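Local coordinates for cell division protein FtsI/penicillin binding protein 2 (Legionella pneumophila subsp. pneumophila ATCC 43290, PDB 4ZTK) that probably cross-links peptidoglycan strands during cell division, acting as a penicillin-binding D,D-transpeptidase, at residues Arg74-Gly79 and Leu260-Gly265. Numbering follows the deposited sequence.
Sequences RIFSPG and LALFAG
Phe76 tucks CG into the space flanked by its backbone N and carbonyl carbon (chi1 62°), a rotation that lays the ring alongside the strand, its edge turned to Arg74 O in the ring plane, with CB left facing Leu260. Leu260 and Leu262 both place CG opposite the carbonyl carbon, and their branches rise from the same side of strand 260-265 to meet it. The two leucines use the phenylalanine differently: Leu260 CD1 reaches its base, 3.9 Å from Phe76 CB, whereas Leu262 CD2 comes in at the ring edge, near the ring plane, 3.8 Å from Phe76 CE2. The same Leu262 methyl also lies 3.8 Å from Pro78 O, a carbonyl that is hydrogen-bonded to Thr81 OG1. In the penicillin-binding transpeptidase fold, related to that of the beta-lactamases, this is where the central antiparallel sheet meets the loop leading to helix 83-92; around the helix start runs a sequence matching the SxxK motif that carries the nucleophilic serine in this family, here consistent with Ser80. The Leu262 side chain is close to that motif but makes no contact with it. Outside the two segments, Trp71 packs edge-to-face with the Phe76 ring. Arg74, fully extended, brings NH2 to 4.4 Å from Leu260 CD2, a loose, oblique van der Waals approach of the guanidinium to the methyl, beside its salt bridge to Glu281 OE1 on the neighbouring strand 274-281.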
loop_
_atom_site.group_PDB
_atom_site.type_symbol
_atom_site.label_atom_id
_atom_site.label_comp_id
_atom_site.label_asym_id
_atom_site.label_seq_id
_atom_site.Cartn_x
_atom_site.Cartn_y
_atom_site.Cartn_z
ATOM N N ARG A 74 6.369 -9.435 10.521
ATOM C CA ARG A 74 7.529 -8.857 9.833
ATOM C C ARG A 74 7.447 -7.340 9.618
ATOM O O ARG A 74 6.422 -6.813 9.188
ATOM C CB ARG A 74 7.765 -9.577 8.500
ATOM C CG ARG A 74 8.960 -9.084 7.705
ATOM C CD ARG A 74 9.323 -10.102 6.633
ATOM N NE ARG A 74 10.317 -9.597 5.692
ATOM C CZ ARG A 74 10.817 -10.308 4.686
ATOM N NH1 ARG A 74 10.416 -11.557 4.490
ATOM N NH2 ARG A 74 11.719 -9.771 3.875
ATOM N N ILE A 75 8.542 -6.649 9.917
ATOM C CA ILE A 75 8.609 -5.199 9.785
ATOM C C ILE A 75 9.316 -4.812 8.495
ATOM O O ILE A 75 10.405 -5.299 8.202
ATOM C CB ILE A 75 9.366 -4.558 10.968
ATOM C CG1 ILE A 75 8.645 -4.846 12.288
ATOM C CG2 ILE A 75 9.529 -3.051 10.751
ATOM C CD1 ILE A 75 9.327 -4.234 13.503
ATOM N N PHE A 76 8.695 -3.927 7.725
ATOM C CA PHE A 76 9.270 -3.514 6.455
ATOM C C PHE A 76 8.983 -2.048 6.165
ATOM O O PHE A 76 8.270 -1.380 6.913
ATOM C CB PHE A 76 8.772 -4.415 5.313
ATOM C CG PHE A 76 7.280 -4.360 5.090
ATOM C CD1 PHE A 76 6.411 -5.051 5.920
ATOM C CD2 PHE A 76 6.749 -3.630 4.039
ATOM C CE1 PHE A 76 5.044 -5.002 5.715
ATOM C CE2 PHE A 76 5.379 -3.579 3.829
ATOM C CZ PHE A 76 4.528 -4.267 4.669
ATOM N N SER A 77 9.568 -1.545 5.087
ATOM C CA SER A 77 9.320 -0.182 4.649
ATOM C C SER A 77 8.234 -0.200 3.578
ATOM O O SER A 77 8.196 -1.113 2.754
ATOM C CB SER A 77 10.610 0.437 4.114
ATOM O OG SER A 77 10.327 1.573 3.320
ATOM N N PRO A 78 7.331 0.793 3.604
ATOM C CA PRO A 78 6.185 0.814 2.690
ATOM C C PRO A 78 6.555 1.324 1.303
ATOM O O PRO A 78 5.784 1.137 0.360
ATOM C CB PRO A 78 5.228 1.794 3.368
ATOM C CG PRO A 78 6.143 2.759 4.059
ATOM C CD PRO A 78 7.297 1.920 4.553
ATOM N N GLY A 79 7.719 1.955 1.185
ATOM C CA GLY A 79 8.141 2.544 -0.072
ATOM C C GLY A 79 7.104 3.522 -0.583
ATOM O O GLY A 79 6.483 4.245 0.203
ATOM N N LEU A 260 11.134 -6.015 -2.574
ATOM C CA LEU A 260 9.737 -6.182 -2.193
ATOM C C LEU A 260 8.886 -5.492 -3.248
ATOM O O LEU A 260 9.117 -4.326 -3.577
ATOM C CB LEU A 260 9.453 -5.569 -0.816
ATOM C CG LEU A 260 10.155 -6.170 0.406
ATOM C CD1 LEU A 260 9.700 -5.465 1.679
ATOM C CD2 LEU A 260 9.890 -7.665 0.504
ATOM N N ALA A 261 7.918 -6.217 -3.791
ATOM C CA ALA A 261 6.980 -5.647 -4.748
ATOM C C ALA A 261 5.607 -5.527 -4.092
ATOM O O ALA A 261 5.033 -6.522 -3.648
ATOM C CB ALA A 261 6.911 -6.510 -5.996
ATOM N N LEU A 262 5.084 -4.308 -4.040
ATOM C CA LEU A 262 3.889 -4.025 -3.255
ATOM C C LEU A 262 2.770 -3.434 -4.086
ATOM O O LEU A 262 3.019 -2.691 -5.032
ATOM C CB LEU A 262 4.212 -3.033 -2.130
ATOM C CG LEU A 262 5.298 -3.340 -1.103
ATOM C CD1 LEU A 262 6.673 -2.982 -1.650
ATOM C CD2 LEU A 262 5.017 -2.588 0.193
ATOM N N PHE A 263 1.532 -3.746 -3.710
ATOM C CA PHE A 263 0.381 -3.027 -4.235
ATOM C C PHE A 263 -0.709 -2.956 -3.181
ATOM O O PHE A 263 -1.134 -3.973 -2.644
ATOM C CB PHE A 263 -0.159 -3.655 -5.521
ATOM C CG PHE A 263 -1.158 -2.786 -6.243
ATOM C CD1 PHE A 263 -0.739 -1.698 -6.988
ATOM C CD2 PHE A 263 -2.513 -3.057 -6.172
ATOM C CE1 PHE A 263 -1.655 -0.894 -7.656
ATOM C CE2 PHE A 263 -3.437 -2.263 -6.841
ATOM C CZ PHE A 263 -3.008 -1.178 -7.582
ATOM N N ALA A 264 -1.146 -1.740 -2.886
ATOM C CA ALA A 264 -2.152 -1.505 -1.866
ATOM C C ALA A 264 -3.305 -0.752 -2.495
ATOM O O ALA A 264 -3.093 0.182 -3.257
ATOM C CB ALA A 264 -1.562 -0.699 -0.722
ATOM N N GLY A 265 -4.528 -1.154 -2.180
ATOM C CA GLY A 265 -5.679 -0.489 -2.752
ATOM C C GLY A 265 -7.008 -0.934 -2.181
ATOM O O GLY A 265 -7.067 -1.645 -1.180
#